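Oxidoreductase (Azotobacter vinelandii, PDB 7D5M) binds NAD+ and probably catalyses an NAD-dependent oxidation or reduction, as a homologue of inositol dehydrogenase in the Gfo/Idh/MocA family. Local coordinates at residues G160-I165 with L292-Q297; K224-S229 with V370-R375; Y245-M248 with A254-L257. All blocks are in the same frame, centred on the assembly; numbering follows the deposited sequence.

Contact 1: G160-I165 with L292-Q297; sequences GELGEI and LAFEIQ
Phe294 turns its ring away from its own backbone N (chi1 177°), which carries it across to Glu161 and Leu162 of 160-165. CG of Leu162 lies anti to the carbonyl carbon (chi1 -60°), which brings CD2 round to the ring. This methyl sits at the edge of the ring, near the ring plane, and CD2 lies 3.7 Å from Phe294 CE1. Glu161 approaches the same ring with its carboxylate. Its OE1 lies 3.9 Å from Phe294 CZ and 4.1 Å from Phe294 CE2. The carboxylate and ring planes are almost perpendicular. The other carboxylate oxygen, OE2, is hydrogen-bonded to His312 NE2, which probably helps to hold the carboxylate near the ring. The backbone of Glu161 also comes close, its O 4.1 Å from Phe294 CZ.

Residues 160-163 form a type I beta turn, in which Gly163 N donates to Gly160 O at 3.0 Å. Gly160, just past helix 148-158, has positive phi and forms a Schellman motif. The turn leads into strand 165-173 of the large mixed sheet in the C-terminal alpha/beta domain, and Phe294 lies on strand 291-296 of that sheet. Met156 of helix 148-158 also packs on Phe294, and Ala280 of strand 280-285, the neighbour of 291-296, touches both Phe294 and Leu162. Arg279 NH1 donates a hydrogen bond to Glu161 O.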
# COMPACT_ATOMS: atom_id res chain seq x y z
N GLY A 160 -23.55 -15.58 1.65
CA GLY A 160 -22.97 -16.12 2.90
C GLY A 160 -21.45 -16.17 2.89
O GLY A 160 -20.89 -16.89 3.77
N GLU A 161 -20.79 -15.44 1.99
CA GLU A 161 -19.31 -15.54 1.82
C GLU A 161 -18.61 -15.00 3.07
O GLU A 161 -17.47 -15.41 3.29
CB GLU A 161 -18.84 -14.82 0.55
CG GLU A 161 -19.32 -15.48 -0.72
CD GLU A 161 -18.65 -15.02 -2.01
OE1 GLU A 161 -17.41 -14.99 -2.03
OE2 GLU A 161 -19.39 -14.74 -3.00
N LEU A 162 -19.24 -14.13 3.85
CA LEU A 162 -18.65 -13.56 5.09
C LEU A 162 -19.08 -14.38 6.32
O LEU A 162 -18.54 -14.12 7.40
CB LEU A 162 -19.06 -12.10 5.29
CG LEU A 162 -18.66 -11.12 4.19
CD1 LEU A 162 -18.69 -9.70 4.72
CD2 LEU A 162 -17.30 -11.43 3.60
N GLY A 163 -19.97 -15.37 6.17
CA GLY A 163 -20.63 -16.01 7.31
C GLY A 163 -21.62 -15.06 7.96
O GLY A 163 -22.15 -14.17 7.26
N GLU A 164 -21.88 -15.21 9.26
CA GLU A 164 -22.86 -14.35 9.95
C GLU A 164 -22.22 -12.98 10.21
O GLU A 164 -21.05 -12.92 10.65
CB GLU A 164 -23.43 -15.01 11.21
CG GLU A 164 -22.43 -15.31 12.29
CD GLU A 164 -23.01 -16.13 13.44
OE1 GLU A 164 -24.07 -15.74 13.96
OE2 GLU A 164 -22.39 -17.15 13.81
N ILE A 165 -22.95 -11.92 9.90
CA ILE A 165 -22.40 -10.54 9.99
C ILE A 165 -22.35 -10.14 11.47
O ILE A 165 -23.35 -10.35 12.19
CB ILE A 165 -23.20 -9.56 9.12
CG1 ILE A 165 -23.35 -10.06 7.68
CG2 ILE A 165 -22.58 -8.17 9.18
CD1 ILE A 165 -22.06 -10.38 6.98
N LEU A 292 -11.62 -4.20 -3.96
CA LEU A 292 -12.39 -4.59 -2.76
C LEU A 292 -11.59 -5.66 -2.02
O LEU A 292 -11.32 -6.73 -2.62
CB LEU A 292 -13.77 -5.09 -3.19
CG LEU A 292 -14.67 -5.60 -2.06
CD1 LEU A 292 -15.17 -4.44 -1.22
CD2 LEU A 292 -15.83 -6.39 -2.64
N ALA A 293 -11.17 -5.37 -0.79
CA ALA A 293 -10.44 -6.32 0.07
C ALA A 293 -11.41 -7.43 0.47
O ALA A 293 -12.53 -7.11 0.86
CB ALA A 293 -9.87 -5.65 1.29
N PHE A 294 -10.98 -8.69 0.37
CA PHE A 294 -11.79 -9.87 0.78
C PHE A 294 -10.88 -10.78 1.59
O PHE A 294 -9.92 -11.33 1.04
CB PHE A 294 -12.43 -10.58 -0.41
CG PHE A 294 -13.19 -11.83 -0.05
CD1 PHE A 294 -14.08 -11.84 1.01
CD2 PHE A 294 -13.04 -12.98 -0.80
CE1 PHE A 294 -14.78 -12.99 1.33
CE2 PHE A 294 -13.76 -14.12 -0.49
CZ PHE A 294 -14.62 -14.13 0.58
N GLU A 295 -11.16 -10.89 2.87
CA GLU A 295 -10.19 -11.43 3.85
C GLU A 295 -10.85 -12.56 4.64
O GLU A 295 -11.49 -12.29 5.67
CB GLU A 295 -9.68 -10.28 4.72
CG GLU A 295 -9.18 -9.11 3.89
CD GLU A 295 -8.51 -7.99 4.67
OE1 GLU A 295 -8.83 -7.82 5.88
OE2 GLU A 295 -7.65 -7.31 4.07
N ILE A 296 -10.68 -13.78 4.15
CA ILE A 296 -11.21 -15.00 4.83
C ILE A 296 -10.27 -15.32 5.99
O ILE A 296 -9.04 -15.42 5.74
CB ILE A 296 -11.34 -16.18 3.85
CG1 ILE A 296 -12.27 -15.87 2.67
CG2 ILE A 296 -11.76 -17.43 4.60
CD1 ILE A 296 -12.18 -16.87 1.54
N GLN A 297 -10.80 -15.47 7.20
CA GLN A 297 -9.94 -15.80 8.36
C GLN A 297 -9.20 -17.11 8.08
O GLN A 297 -9.85 -18.11 7.71
CB GLN A 297 -10.72 -15.89 9.67
CG GLN A 297 -9.81 -16.24 10.85
CD GLN A 297 -8.68 -15.25 11.05
OE1 GLN A 297 -8.85 -14.04 10.83
NE2 GLN A 297 -7.53 -15.74 11.48

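Contact 2: K224-S229 with V370-R375; sequences KRLMCS and VRWVER
Leu226 on strand 223-231 packs against Trp372 and Arg375 of helix 363-381, where this helix covers one face of the mixed sheet in the C-terminal alpha/beta domain. The contact between the two segments is mainly apolar. Leu226 CD2 lies 3.8 Å from Trp372 CD1 and 3.9 Å from Trp372 NE1, so it meets the five-membered part of the indole. The two side chains cross at about a right angle. Trp372 has CG anti to its backbone N (chi1 -178°), and this carries the indole out to the leucine. Met248 of the next strand and Leu211 of helix 202-217 also touch the indole, which is buried between sheet and helices.

Arg375 contributes its CB and backbone carbonyl. Its CB is 4.2 Å from Leu226 CD2, while its guanidinium group turns elsewhere, with Arg375 NE hydrogen-bonded to Tyr389 O.

Polar links at the strand come from neighbouring residues. Cys228 N donates to Ser379 OG farther along the helix. Lys224 and Arg225 form a classic beta bulge opposite Glu249, which makes a salt bridge to Arg225. The second methyl of Leu226, CD1, rests 4.0 Å from Arg375 O.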
# COMPACT_ATOMS: atom_id res chain seq x y z
N LYS A 224 -31.50 -1.14 15.83
CA LYS A 224 -32.36 -1.23 17.04
C LYS A 224 -32.15 0.01 17.91
O LYS A 224 -33.15 0.64 18.34
CB LYS A 224 -32.05 -2.51 17.82
CG LYS A 224 -32.98 -2.76 19.00
CD LYS A 224 -32.39 -3.64 20.06
CE LYS A 224 -31.87 -4.96 19.53
NZ LYS A 224 -30.75 -5.47 20.35
N ARG A 225 -30.89 0.36 18.19
CA ARG A 225 -30.53 1.51 19.06
C ARG A 225 -29.25 2.15 18.54
O ARG A 225 -28.47 1.44 17.90
CB ARG A 225 -30.25 1.08 20.50
CG ARG A 225 -31.37 0.31 21.18
CD ARG A 225 -31.18 0.33 22.69
NE ARG A 225 -29.89 -0.21 23.09
CZ ARG A 225 -29.30 0.00 24.27
NH1 ARG A 225 -29.87 0.78 25.18
NH2 ARG A 225 -28.12 -0.55 24.53
N LEU A 226 -29.03 3.43 18.84
CA LEU A 226 -27.71 4.04 18.59
C LEU A 226 -27.40 5.07 19.68
O LEU A 226 -28.31 5.53 20.39
CB LEU A 226 -27.62 4.63 17.18
CG LEU A 226 -28.49 5.84 16.82
CD1 LEU A 226 -27.99 7.13 17.44
CD2 LEU A 226 -28.51 6.00 15.30
N MET A 227 -26.12 5.38 19.81
CA MET A 227 -25.66 6.55 20.57
C MET A 227 -24.72 7.34 19.68
O MET A 227 -24.06 6.75 18.78
CB MET A 227 -24.96 6.14 21.86
CG MET A 227 -23.95 5.04 21.67
SD MET A 227 -22.74 5.08 22.99
CE MET A 227 -22.06 6.72 22.73
N CYS A 228 -24.68 8.65 19.89
CA CYS A 228 -23.80 9.55 19.12
C CYS A 228 -23.18 10.58 20.05
O CYS A 228 -23.91 11.28 20.78
CB CYS A 228 -24.55 10.21 17.97
SG CYS A 228 -23.51 11.37 17.04
N SER A 229 -21.86 10.65 20.02
CA SER A 229 -21.05 11.69 20.68
C SER A 229 -20.45 12.57 19.59
O SER A 229 -19.77 12.03 18.70
CB SER A 229 -20.02 11.04 21.57
OG SER A 229 -18.96 11.93 21.80
N VAL A 370 -32.09 11.03 6.61
CA VAL A 370 -32.61 12.11 7.49
C VAL A 370 -32.91 11.50 8.87
O VAL A 370 -32.54 12.13 9.86
CB VAL A 370 -33.84 12.78 6.87
CG1 VAL A 370 -34.49 13.78 7.82
CG2 VAL A 370 -33.47 13.42 5.56
N ARG A 371 -33.56 10.35 8.92
CA ARG A 371 -33.87 9.64 10.19
C ARG A 371 -32.57 9.47 10.98
O ARG A 371 -32.55 9.79 12.19
CB ARG A 371 -34.49 8.27 9.95
CG ARG A 371 -34.93 7.59 11.25
CD ARG A 371 -35.31 6.14 11.07
NE ARG A 371 -36.12 5.92 9.88
CZ ARG A 371 -37.41 6.22 9.78
NH1 ARG A 371 -38.05 6.75 10.80
NH2 ARG A 371 -38.04 5.98 8.65
N TRP A 372 -31.54 8.93 10.35
CA TRP A 372 -30.28 8.59 11.07
C TRP A 372 -29.67 9.85 11.67
O TRP A 372 -29.33 9.84 12.86
CB TRP A 372 -29.30 7.87 10.15
CG TRP A 372 -28.02 7.45 10.81
CD1 TRP A 372 -27.80 6.32 11.54
CD2 TRP A 372 -26.76 8.12 10.72
NE1 TRP A 372 -26.49 6.25 11.93
CE2 TRP A 372 -25.82 7.35 11.45
CE3 TRP A 372 -26.32 9.30 10.11
CZ2 TRP A 372 -24.48 7.72 11.56
CZ3 TRP A 372 -25.00 9.67 10.23
CH2 TRP A 372 -24.09 8.89 10.95
N VAL A 373 -29.54 10.92 10.88
CA VAL A 373 -28.95 12.20 11.36
C VAL A 373 -29.78 12.68 12.55
O VAL A 373 -29.19 13.11 13.55
CB VAL A 373 -28.86 13.25 10.24
CG1 VAL A 373 -28.54 14.64 10.79
CG2 VAL A 373 -27.84 12.84 9.20
N GLU A 374 -31.11 12.64 12.43
CA GLU A 374 -32.00 13.21 13.48
C GLU A 374 -31.78 12.44 14.80
O GLU A 374 -31.65 13.10 15.84
CB GLU A 374 -33.45 13.20 13.01
CG GLU A 374 -34.39 13.91 13.96
CD GLU A 374 -35.71 14.31 13.32
OE1 GLU A 374 -36.75 13.83 13.80
OE2 GLU A 374 -35.69 15.08 12.34
N ARG A 375 -31.74 11.11 14.75
CA ARG A 375 -31.53 10.24 15.94
C ARG A 375 -30.15 10.52 16.54
O ARG A 375 -30.05 10.60 17.78
CB ARG A 375 -31.68 8.76 15.61
CG ARG A 375 -33.12 8.34 15.35
CD ARG A 375 -33.96 8.25 16.62
NE ARG A 375 -35.34 8.05 16.21
CZ ARG A 375 -36.19 9.03 15.90
NH1 ARG A 375 -35.82 10.30 16.00
NH2 ARG A 375 -37.42 8.75 15.51

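Contact 3: Y245-M248 with A254-L257; sequences YTLM and AMGL
Strands 243-250 and 255-261 form an antiparallel beta hairpin in the mixed sheet of the C-terminal alpha/beta domain, and residues 245-248 pair with 254-257 near its turn. The two short segments run at 171° to each other. Met248 and Gly256 are a hydrogen-bonded pair. Met248 N donates to Gly256 O at 2.8 Å, and Gly256 N returns a bond to Met248 O at 2.8 Å with an N-H...O angle of 168°. Leu247 and Leu257 are the adjacent non-hydrogen-bonded pair. A CA-H...O contact from Leu257 CA to Thr246 O, 3.3 Å, adds to the pairing.

On the face carrying Leu247, its CD1 methyl reaches across the strands. It lies 3.4 Å from Gly256 O. The same CD1 is 4.2 Å from Met255 CE and also packs near Leu257 CD1. Met255 is bent at chi2 (-62°) and chi3, which folds its methyl back toward the neighbouring strand. Replacing Leu247 with an alanine would probably open a gap beside Met255 CE and Leu257 CD1 and let the thioether end turn more freely. Ser229 of the second subunit packs on both Leu247 and Met255, so this face contributes to a subunit contact. The other face carries Met248, which packs on Ile223 of strand 223-231. At the folded end of Met255, CE lies 3.6 Å from Met248 O.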
# COMPACT_ATOMS: atom_id res chain seq x y z
N TYR A 245 -18.87 10.32 16.55
CA TYR A 245 -18.85 8.85 16.71
C TYR A 245 -20.28 8.38 16.89
O TYR A 245 -20.93 8.79 17.87
CB TYR A 245 -18.01 8.44 17.92
CG TYR A 245 -16.64 9.06 17.89
CD1 TYR A 245 -15.62 8.45 17.18
CD2 TYR A 245 -16.38 10.26 18.54
CE1 TYR A 245 -14.36 9.02 17.13
CE2 TYR A 245 -15.14 10.84 18.48
CZ TYR A 245 -14.12 10.22 17.79
OH TYR A 245 -12.88 10.80 17.72
N THR A 246 -20.74 7.51 15.99
CA THR A 246 -22.06 6.86 16.12
C THR A 246 -21.85 5.37 16.33
O THR A 246 -21.29 4.71 15.44
CB THR A 246 -22.96 7.14 14.92
OG1 THR A 246 -23.00 8.55 14.74
CG2 THR A 246 -24.35 6.57 15.14
N LEU A 247 -22.29 4.86 17.47
CA LEU A 247 -22.28 3.42 17.76
C LEU A 247 -23.72 2.91 17.69
O LEU A 247 -24.64 3.56 18.26
CB LEU A 247 -21.64 3.19 19.13
CG LEU A 247 -21.41 1.73 19.50
CD1 LEU A 247 -20.42 1.07 18.55
CD2 LEU A 247 -20.92 1.61 20.93
N MET A 248 -23.91 1.80 16.99
CA MET A 248 -25.26 1.25 16.72
C MET A 248 -25.30 -0.23 17.08
O MET A 248 -24.31 -0.96 16.84
CB MET A 248 -25.61 1.43 15.24
CG MET A 248 -25.33 2.83 14.76
SD MET A 248 -26.01 3.12 13.13
CE MET A 248 -24.95 2.12 12.11
N ALA A 254 -25.53 -7.72 15.79
CA ALA A 254 -24.40 -7.09 15.07
C ALA A 254 -24.23 -5.65 15.56
O ALA A 254 -25.22 -5.05 16.03
CB ALA A 254 -24.58 -7.14 13.57
N MET A 255 -23.02 -5.11 15.49
CA MET A 255 -22.70 -3.73 15.91
C MET A 255 -22.29 -2.91 14.69
O MET A 255 -21.69 -3.48 13.76
CB MET A 255 -21.57 -3.70 16.94
CG MET A 255 -21.88 -4.45 18.22
SD MET A 255 -23.31 -3.76 19.11
CE MET A 255 -22.62 -2.24 19.75
N GLY A 256 -22.59 -1.62 14.72
CA GLY A 256 -22.21 -0.66 13.68
C GLY A 256 -21.47 0.50 14.30
O GLY A 256 -21.82 0.93 15.42
N LEU A 257 -20.47 1.01 13.60
CA LEU A 257 -19.72 2.19 14.06
C LEU A 257 -19.57 3.12 12.87
O LEU A 257 -19.16 2.62 11.81
CB LEU A 257 -18.37 1.74 14.59
CG LEU A 257 -17.40 2.85 14.98
CD1 LEU A 257 -17.91 3.64 16.17
CD2 LEU A 257 -16.03 2.26 15.28

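All three contacts reach the same mixed sheet of the C-terminal alpha/beta domain. Contacts 2 and 3 are neighbours, with centres about 10 Å apart. They meet where strands 223-231 and 243-250 run side by side, and Met227 N probably bonds to Leu247 O. Contact 1 lies farther across the sheet, its centre about 19 Å from that of contact 3 and about 27 Å from that of contact 2. It touches contact 3 through Ile165 O and Ala254 CB. In sequence, contact 3 falls between the segments of both others, and contacts 1 and 2 alternate. Thus a loop, a helix and a hairpin from different parts of the chain meet on one sheet, and all three contacts also touch the second subunit.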